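6-phosphogluconate dehydratase (Shewanella oneidensis, PDB 2GP4) probably catalyses the dehydration of 6-phosphogluconate to 2-dehydro-3-deoxy-6-phosphogluconate in the Entner-Doudoroff pathway, and is seen here without its iron-sulfur cluster. Local coordinates at residues 259-264 / 279-284; 274-279 / 410-415; 452-457 / 566-571. All coordinates share one frame; numbering follows the deposited sequence.

Interaction 1 (259-264 / 279-284); sequences LQLPGS and KMAAKQ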
loop_
_atom_site.group_PDB
_atom_site.type_symbol
_atom_site.label_atom_id
_atom_site.label_comp_id
_atom_site.label_asym_id
_atom_site.label_seq_id
_atom_site.Cartn_x
_atom_site.Cartn_y
_atom_site.Cartn_z
ATOM N N LEU A 259 11.496 7.150 6.234
ATOM C CA LEU A 259 11.401 8.244 5.273
ATOM C C LEU A 259 10.842 9.531 5.881
ATOM O O LEU A 259 10.765 10.559 5.215
ATOM C CB LEU A 259 10.584 7.801 4.050
ATOM C CG LEU A 259 11.272 7.553 2.694
ATOM C CD1 LEU A 259 12.792 7.478 2.754
ATOM C CD2 LEU A 259 10.690 6.308 2.032
ATOM N N GLN A 260 10.456 9.457 7.150
ATOM C CA GLN A 260 10.037 10.625 7.920
ATOM C C GLN A 260 10.521 10.476 9.359
ATOM O O GLN A 260 10.878 9.380 9.776
ATOM C CB GLN A 260 8.516 10.794 7.877
ATOM C CG GLN A 260 7.725 9.540 8.241
ATOM C CD GLN A 260 6.220 9.726 8.130
ATOM O OE1 GLN A 260 5.716 10.334 7.185
ATOM N NE2 GLN A 260 5.495 9.186 9.100
ATOM N N LEU A 261 10.538 11.578 10.106
ATOM C CA LEU A 261 10.930 11.555 11.519
ATOM C C LEU A 261 10.104 10.561 12.341
ATOM O O LEU A 261 8.893 10.468 12.159
ATOM C CB LEU A 261 10.840 12.959 12.126
ATOM C CG LEU A 261 12.088 13.850 12.228
ATOM C CD1 LEU A 261 13.159 13.546 11.188
ATOM C CD2 LEU A 261 11.687 15.317 12.176
ATOM N N PRO A 262 10.769 9.799 13.231
ATOM C CA PRO A 262 10.094 8.839 14.111
ATOM C C PRO A 262 8.912 9.448 14.868
ATOM O O PRO A 262 9.051 10.498 15.505
ATOM C CB PRO A 262 11.195 8.429 15.088
ATOM C CG PRO A 262 12.450 8.630 14.343
ATOM C CD PRO A 262 12.229 9.799 13.443
ATOM N N GLY A 263 7.759 8.790 14.768
ATOM C CA GLY A 263 6.544 9.202 15.460
ATOM C C GLY A 263 5.950 10.523 15.013
ATOM O O GLY A 263 5.108 11.087 15.707
ATOM N N SER A 264 6.368 11.015 13.852
ATOM C CA SER A 264 5.911 12.321 13.370
ATOM C C SER A 264 4.507 12.331 12.744
ATOM O O SER A 264 3.869 13.381 12.691
ATOM C CB SER A 264 6.921 12.919 12.390
ATOM O OG SER A 264 7.004 12.129 11.222
ATOM N N LYS A 279 10.032 21.958 12.125
ATOM C CA LYS A 279 11.306 22.663 12.212
ATOM C C LYS A 279 12.465 21.675 12.148
ATOM O O LYS A 279 13.474 21.931 11.485
ATOM C CB LYS A 279 11.396 23.485 13.505
ATOM C CG LYS A 279 10.143 24.277 13.877
ATOM C CD LYS A 279 10.007 25.576 13.091
ATOM C CE LYS A 279 8.889 26.447 13.654
ATOM N NZ LYS A 279 9.155 26.865 15.064
HETATM N N MSE A 280 12.313 20.547 12.840
HETATM C CA MSE A 280 13.344 19.516 12.873
HETATM C C MSE A 280 13.535 18.885 11.496
HETATM O O MSE A 280 14.664 18.629 11.077
HETATM C CB MSE A 280 13.008 18.447 13.915
HETATM C CG MSE A 280 14.137 17.470 14.180
HETATM SE SE MSE A 280 15.661 18.365 14.988
HETATM C CE MSE A 280 17.086 17.148 14.430
ATOM N N ALA A 281 12.428 18.648 10.799
ATOM C CA ALA A 281 12.469 18.112 9.440
ATOM C C ALA A 281 13.328 18.983 8.525
ATOM O O ALA A 281 14.144 18.459 7.775
ATOM C CB ALA A 281 11.064 17.955 8.880
ATOM N N ALA A 282 13.151 20.303 8.613
ATOM C CA ALA A 282 13.931 21.272 7.830
ATOM C C ALA A 282 15.422 21.212 8.141
ATOM O O ALA A 282 16.246 21.147 7.229
ATOM C CB ALA A 282 13.403 22.696 8.042
ATOM N N LYS A 283 15.762 21.233 9.427
ATOM C CA LYS A 283 17.158 21.181 9.864
ATOM C C LYS A 283 17.834 19.864 9.477
ATOM O O LYS A 283 19.010 19.849 9.102
ATOM C CB LYS A 283 17.264 21.386 11.380
ATOM C CG LYS A 283 16.962 22.804 11.858
ATOM C CD LYS A 283 17.256 22.963 13.350
ATOM C CE LYS A 283 17.077 24.407 13.817
ATOM N NZ LYS A 283 15.663 24.891 13.745
ATOM N N GLN A 284 17.082 18.769 9.559
ATOM C CA GLN A 284 17.628 17.438 9.338
ATOM C C GLN A 284 18.045 17.190 7.887
ATOM O O GLN A 284 19.081 16.565 7.653
ATOM C CB GLN A 284 16.657 16.362 9.847
ATOM C CG GLN A 284 17.163 14.925 9.755
ATOM C CD GLN A 284 18.361 14.626 10.653
ATOM O OE1 GLN A 284 18.809 15.470 11.427
ATOM N NE2 GLN A 284 18.880 13.411 10.549
#
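L261 carries the whole loop side of this contact. It leans on M280, A281 and Q284 of helix 272-287, and the side chains that meet are apolar or, at Q284, the aliphatic part of a polar one. CD2 of L261 lies 3.8 Å from CB of M280, a residue modelled as selenomethionine. The same CD2 comes within 3.7 Å of the backbone N of A281, a van der Waals approach to the helix surface. It also faces the A281 methyl, with CD2 and CB 4.3 Å apart. The other methyl, CD1 of L261, turns to Q284 and meets its CG more loosely at 4.5 Å. The side chains of L261 and M280 cross at about a right angle. In M280, CG stands anti to the backbone N (chi1 -170°) and also touches CD2 of L261. M280 packs against L412 and W414 of strand 411-416 as well. The amide of Q284 takes no part in the apolar patch; its NE2 bonds to V393 O.

The turn is held by its own hydrogen bonds. L261 to S264 form a type II beta turn, with a positive phi at G263. L261 O accepts twice: from S264 N at 3.1 Å and from S264 OG at 2.7 Å. The hydroxyl comes in tilted 18° from the carbonyl plane. E255 of helix 252-256 ties the loop down further, taking bonds from G263 N and Q260 NE2.

The polar atoms of the turn probably help to fix the backbone at L261, while its CB points at the helix and its methyls make the join. R274, earlier on the helix, bonds S264 O and supplies a polar tie. Between 259-264 and 279-284 the join itself is dispersion and burial of apolar surface.

Interaction 2 (274-279 / 410-415); sequences REALNK and GELRWV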
loop_
_atom_site.group_PDB
_atom_site.type_symbol
_atom_site.label_atom_id
_atom_site.label_comp_id
_atom_site.label_asym_id
_atom_site.label_seq_id
_atom_site.Cartn_x
_atom_site.Cartn_y
_atom_site.Cartn_z
ATOM N N ARG A 274 3.868 19.378 16.669
ATOM C CA ARG A 274 3.832 19.373 15.208
ATOM C C ARG A 274 4.628 20.548 14.636
ATOM O O ARG A 274 5.346 20.388 13.650
ATOM C CB ARG A 274 2.379 19.367 14.694
ATOM C CG ARG A 274 2.182 19.721 13.217
ATOM C CD ARG A 274 2.779 18.699 12.255
ATOM N NE ARG A 274 2.103 17.406 12.306
ATOM C CZ ARG A 274 2.692 16.257 12.620
ATOM N NH1 ARG A 274 3.987 16.213 12.910
ATOM N NH2 ARG A 274 1.984 15.136 12.635
ATOM N N GLU A 275 4.525 21.716 15.267
ATOM C CA GLU A 275 5.322 22.856 14.828
ATOM C C GLU A 275 6.813 22.571 14.982
ATOM O O GLU A 275 7.588 22.846 14.071
ATOM C CB GLU A 275 4.932 24.155 15.545
ATOM C CG GLU A 275 5.368 25.399 14.763
ATOM C CD GLU A 275 4.980 26.715 15.420
ATOM O OE1 GLU A 275 3.794 26.891 15.782
ATOM O OE2 GLU A 275 5.870 27.585 15.555
ATOM N N ALA A 276 7.198 21.997 16.120
ATOM C CA ALA A 276 8.594 21.632 16.379
ATOM C C ALA A 276 9.122 20.560 15.415
ATOM O O ALA A 276 10.269 20.635 14.972
ATOM C CB ALA A 276 8.771 21.193 17.829
ATOM N N LEU A 277 8.282 19.575 15.092
ATOM C CA LEU A 277 8.646 18.508 14.155
ATOM C C LEU A 277 8.817 18.998 12.719
ATOM O O LEU A 277 9.603 18.429 11.962
ATOM C CB LEU A 277 7.632 17.366 14.201
ATOM C CG LEU A 277 7.591 16.492 15.459
ATOM C CD1 LEU A 277 6.461 15.490 15.348
ATOM C CD2 LEU A 277 8.916 15.781 15.713
ATOM N N ASN A 278 8.080 20.046 12.350
ATOM C CA ASN A 278 8.261 20.701 11.057
ATOM C C ASN A 278 9.608 21.407 10.990
ATOM O O ASN A 278 10.248 21.442 9.937
ATOM C CB ASN A 278 7.133 21.701 10.778
ATOM C CG ASN A 278 5.769 21.032 10.617
ATOM O OD1 ASN A 278 5.663 19.861 10.234
ATOM N ND2 ASN A 278 4.715 21.782 10.911
ATOM N N LYS A 279 10.032 21.958 12.125
ATOM C CA LYS A 279 11.306 22.663 12.212
ATOM C C LYS A 279 12.465 21.675 12.148
ATOM O O LYS A 279 13.474 21.931 11.485
ATOM C CB LYS A 279 11.396 23.485 13.505
ATOM C CG LYS A 279 10.143 24.277 13.877
ATOM C CD LYS A 279 10.007 25.576 13.091
ATOM C CE LYS A 279 8.889 26.447 13.654
ATOM N NZ LYS A 279 9.155 26.865 15.064
ATOM N N GLY A 410 9.139 22.808 26.437
ATOM C CA GLY A 410 9.353 23.521 25.184
ATOM C C GLY A 410 10.450 22.934 24.313
ATOM O O GLY A 410 10.681 23.405 23.202
ATOM N N GLU A 411 11.119 21.898 24.811
ATOM C CA GLU A 411 12.245 21.287 24.107
ATOM C C GLU A 411 11.854 19.955 23.460
ATOM O O GLU A 411 11.327 19.060 24.120
ATOM C CB GLU A 411 13.435 21.108 25.060
ATOM C CG GLU A 411 14.684 20.527 24.415
ATOM C CD GLU A 411 15.826 20.308 25.402
ATOM O OE1 GLU A 411 15.794 20.894 26.509
ATOM O OE2 GLU A 411 16.763 19.550 25.064
ATOM N N LEU A 412 12.122 19.840 22.163
ATOM C CA LEU A 412 11.815 18.632 21.416
ATOM C C LEU A 412 12.804 17.513 21.744
ATOM O O LEU A 412 13.999 17.639 21.479
ATOM C CB LEU A 412 11.797 18.924 19.913
ATOM C CG LEU A 412 11.727 17.754 18.924
ATOM C CD1 LEU A 412 10.456 16.930 19.100
ATOM C CD2 LEU A 412 11.847 18.274 17.492
ATOM N N ARG A 413 12.292 16.427 22.324
ATOM C CA ARG A 413 13.111 15.275 22.687
ATOM C C ARG A 413 12.491 13.981 22.182
ATOM O O ARG A 413 11.267 13.866 22.079
ATOM C CB ARG A 413 13.261 15.159 24.205
ATOM C CG ARG A 413 13.634 16.437 24.938
ATOM C CD ARG A 413 13.814 16.146 26.412
ATOM N NE ARG A 413 15.004 15.335 26.647
ATOM C CZ ARG A 413 16.135 15.800 27.161
ATOM N NH1 ARG A 413 16.240 17.074 27.517
ATOM N NH2 ARG A 413 17.164 14.983 27.324
ATOM N N TRP A 414 13.343 13.007 21.882
ATOM C CA TRP A 414 12.881 11.655 21.582
ATOM C C TRP A 414 13.091 10.746 22.794
ATOM O O TRP A 414 14.171 10.720 23.388
ATOM C CB TRP A 414 13.557 11.112 20.319
ATOM C CG TRP A 414 12.784 11.438 19.056
ATOM C CD1 TRP A 414 11.837 10.657 18.452
ATOM C CD2 TRP A 414 12.883 12.629 18.260
ATOM N NE1 TRP A 414 11.346 11.281 17.333
ATOM C CE2 TRP A 414 11.970 12.492 17.188
ATOM C CE3 TRP A 414 13.652 13.799 18.349
ATOM C CZ2 TRP A 414 11.803 13.484 16.208
ATOM C CZ3 TRP A 414 13.487 14.788 17.372
ATOM C CH2 TRP A 414 12.568 14.620 16.315
ATOM N N VAL A 415 12.035 10.035 23.178
ATOM C CA VAL A 415 12.060 9.178 24.366
ATOM C C VAL A 415 11.727 7.731 24.001
ATOM O O VAL A 415 11.218 7.468 22.913
ATOM C CB VAL A 415 11.089 9.685 25.476
ATOM C CG1 VAL A 415 11.518 11.056 25.990
ATOM C CG2 VAL A 415 9.660 9.733 24.966
#
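A276 and L412 mark where helix 274-279 and strand 411-415 come nearest, with CA atoms 6.7 Å apart; the axes of the two segments approach to 9.3 Å and run at 77°, almost perpendicular. The L412 side chain reaches onto the helix. Its CG is anti to the backbone N (chi1 170°), and its two methyls part over neighbouring residues. CD2 of L412 rests 3.8 Å from the carbonyl O of A276 and 4.3 Å from the A276 CB. CD1 of L412 meets CD2 of L277 at 3.9 Å. The strand belongs to a two-stranded antiparallel beta hairpin, 403-408 with 411-416, and G410 sits in its turn with a positive phi. The hairpin thus lies across helix 272-287, with L412 also touching L273. W414 comes in from farther along the strand. CD2 of L277 meets the six-membered part of its indole, 3.7 Å from CZ2, and the approach is oblique. The indole N-H is used elsewhere: W414 NE1 bonds to P262 O. Charged groups stay outside the apolar patch. K279 NZ forms a weak salt bridge one helical turn back with E275 OE2, at 3.4 Å. On the strand, R413 and E411 pair by charge alone, since the carboxylate oxygen lies well out of the guanidinium plane.

Interaction 3 (452-457 / 566-571); sequences IKVSAV and VDALTG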
loop_
_atom_site.group_PDB
_atom_site.type_symbol
_atom_site.label_atom_id
_atom_site.label_comp_id
_atom_site.label_asym_id
_atom_site.label_seq_id
_atom_site.Cartn_x
_atom_site.Cartn_y
_atom_site.Cartn_z
ATOM N N ILE A 452 -5.301 -12.780 -2.933
ATOM C CA ILE A 452 -6.469 -12.939 -2.076
ATOM C C ILE A 452 -6.099 -12.628 -0.625
ATOM O O ILE A 452 -5.028 -13.032 -0.154
ATOM C CB ILE A 452 -7.100 -14.376 -2.204
ATOM C CG1 ILE A 452 -8.397 -14.492 -1.388
ATOM C CG2 ILE A 452 -6.096 -15.470 -1.809
ATOM C CD1 ILE A 452 -9.303 -15.649 -1.803
ATOM N N LYS A 453 -6.978 -11.887 0.058
ATOM C CA LYS A 453 -6.910 -11.745 1.507
ATOM C C LYS A 453 -7.832 -12.744 2.192
ATOM O O LYS A 453 -9.056 -12.711 2.007
ATOM C CB LYS A 453 -7.247 -10.323 1.960
ATOM C CG LYS A 453 -6.089 -9.329 1.841
ATOM C CD LYS A 453 -4.819 -9.748 2.592
ATOM C CE LYS A 453 -5.014 -9.775 4.102
ATOM N NZ LYS A 453 -5.470 -8.470 4.658
ATOM N N VAL A 454 -7.232 -13.630 2.980
ATOM C CA VAL A 454 -7.972 -14.689 3.658
ATOM C C VAL A 454 -8.111 -14.422 5.158
ATOM O O VAL A 454 -8.676 -15.236 5.887
ATOM C CB VAL A 454 -7.345 -16.091 3.408
ATOM C CG1 VAL A 454 -7.475 -16.474 1.944
ATOM C CG2 VAL A 454 -5.878 -16.140 3.844
ATOM N N SER A 455 -7.598 -13.274 5.596
ATOM C CA SER A 455 -7.576 -12.877 7.004
ATOM C C SER A 455 -8.930 -12.906 7.710
ATOM O O SER A 455 -9.010 -13.281 8.884
ATOM C CB SER A 455 -6.981 -11.482 7.133
ATOM O OG SER A 455 -5.585 -11.529 6.941
ATOM N N ALA A 456 -9.977 -12.485 7.005
ATOM C CA ALA A 456 -11.332 -12.463 7.563
ATOM C C ALA A 456 -12.209 -13.551 6.939
ATOM O O ALA A 456 -13.436 -13.537 7.078
ATOM C CB ALA A 456 -11.964 -11.076 7.384
ATOM N N VAL A 457 -11.570 -14.491 6.248
ATOM C CA VAL A 457 -12.278 -15.592 5.602
ATOM C C VAL A 457 -12.131 -16.850 6.447
ATOM O O VAL A 457 -11.018 -17.323 6.687
ATOM C CB VAL A 457 -11.764 -15.851 4.161
ATOM C CG1 VAL A 457 -12.539 -16.990 3.505
ATOM C CG2 VAL A 457 -11.872 -14.587 3.318
ATOM N N VAL A 566 -11.704 -21.528 -6.925
ATOM C CA VAL A 566 -10.842 -20.655 -6.124
ATOM C C VAL A 566 -10.409 -21.411 -4.869
ATOM O O VAL A 566 -11.195 -21.634 -3.951
ATOM C CB VAL A 566 -11.481 -19.253 -5.816
ATOM C CG1 VAL A 566 -12.868 -19.385 -5.231
ATOM C CG2 VAL A 566 -10.582 -18.426 -4.902
ATOM N N ASP A 567 -9.157 -21.842 -4.871
ATOM C CA ASP A 567 -8.597 -22.602 -3.768
ATOM C C ASP A 567 -7.499 -21.782 -3.096
ATOM O O ASP A 567 -6.372 -21.707 -3.588
ATOM C CB ASP A 567 -8.050 -23.941 -4.283
ATOM C CG ASP A 567 -7.793 -24.942 -3.171
ATOM O OD1 ASP A 567 -7.186 -24.572 -2.138
ATOM O OD2 ASP A 567 -8.190 -26.118 -3.340
ATOM N N ALA A 568 -7.839 -21.167 -1.968
ATOM C CA ALA A 568 -6.894 -20.338 -1.217
ATOM C C ALA A 568 -5.996 -21.181 -0.322
ATOM O O ALA A 568 -5.030 -20.683 0.258
ATOM C CB ALA A 568 -7.637 -19.290 -0.404
ATOM N N LEU A 569 -6.324 -22.463 -0.220
ATOM C CA LEU A 569 -5.561 -23.419 0.571
ATOM C C LEU A 569 -4.297 -23.851 -0.178
ATOM O O LEU A 569 -3.205 -23.862 0.391
ATOM C CB LEU A 569 -6.430 -24.646 0.857
ATOM C CG LEU A 569 -6.529 -25.271 2.249
ATOM C CD1 LEU A 569 -7.201 -26.637 2.110
ATOM C CD2 LEU A 569 -5.178 -25.398 2.951
ATOM N N THR A 570 -4.450 -24.216 -1.451
ATOM C CA THR A 570 -3.314 -24.658 -2.264
ATOM C C THR A 570 -2.723 -23.524 -3.089
ATOM O O THR A 570 -1.577 -23.604 -3.518
ATOM C CB THR A 570 -3.676 -25.843 -3.203
ATOM O OG1 THR A 570 -4.829 -25.509 -3.987
ATOM C CG2 THR A 570 -3.960 -27.110 -2.399
ATOM N N GLY A 571 -3.504 -22.467 -3.299
ATOM C CA GLY A 571 -3.066 -21.328 -4.097
ATOM C C GLY A 571 -3.464 -21.505 -5.547
ATOM O O GLY A 571 -2.842 -20.949 -6.451
#
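The mixed C-terminal sheet probably closes into a barrel, as in relatives of this family: a backbone bond between G571 and K444 brings its outermost strands, 440-445 and 572-575, side by side. Strands 448-453 and 563-567 are not neighbours in it. They meet through side chains, probably in the barrel interior, by way of I452, V454, V566 and A568. A568 CB is met by two side chains. It lies 3.7 Å from CG1 of V454, which is placed anti to the carbonyl carbon of its own residue (chi1 -66°). CD1 of I452, two residues earlier, approaches the same A568 CB at 4.2 Å. That CD1 also touches CG2 of V566, loosely, at 4.4 Å. Each segment turns at or just after its contact residues. V454 to V457 form a type I beta turn, closed by V457 N to V454 O at 3.0 Å. D567 makes an Asx motif: its OD1 accepts from T570 N at 2.8 Å, with an N-H...O angle of 159°, and weakly from L569 N. T570 N meets OD1 from above the carboxylate plane. Polar groups thus shape the turns, and aliphatic side chains alone join the two segments.

Interactions 1 and 2 use the same helix, 272-287, and share K279. Interaction 1 is a buried contact with a loop; interaction 2 is partly buried, under a hairpin farther from the centre of the chain. The two touch, with centres about 9 Å apart. Polar ties run from the loop of interaction 1 to both helix and hairpin, so the three pack as one local unit. Interaction 3 is separate, its centre about 39 Å from that of interaction 1. It lies in the C-terminal sheet on the opposite side of the chain's centre, and all its touching residues are buried. All three join by aliphatic groups, but an aromatic ring and flanking salt bridges occur only in the more exposed interaction 2.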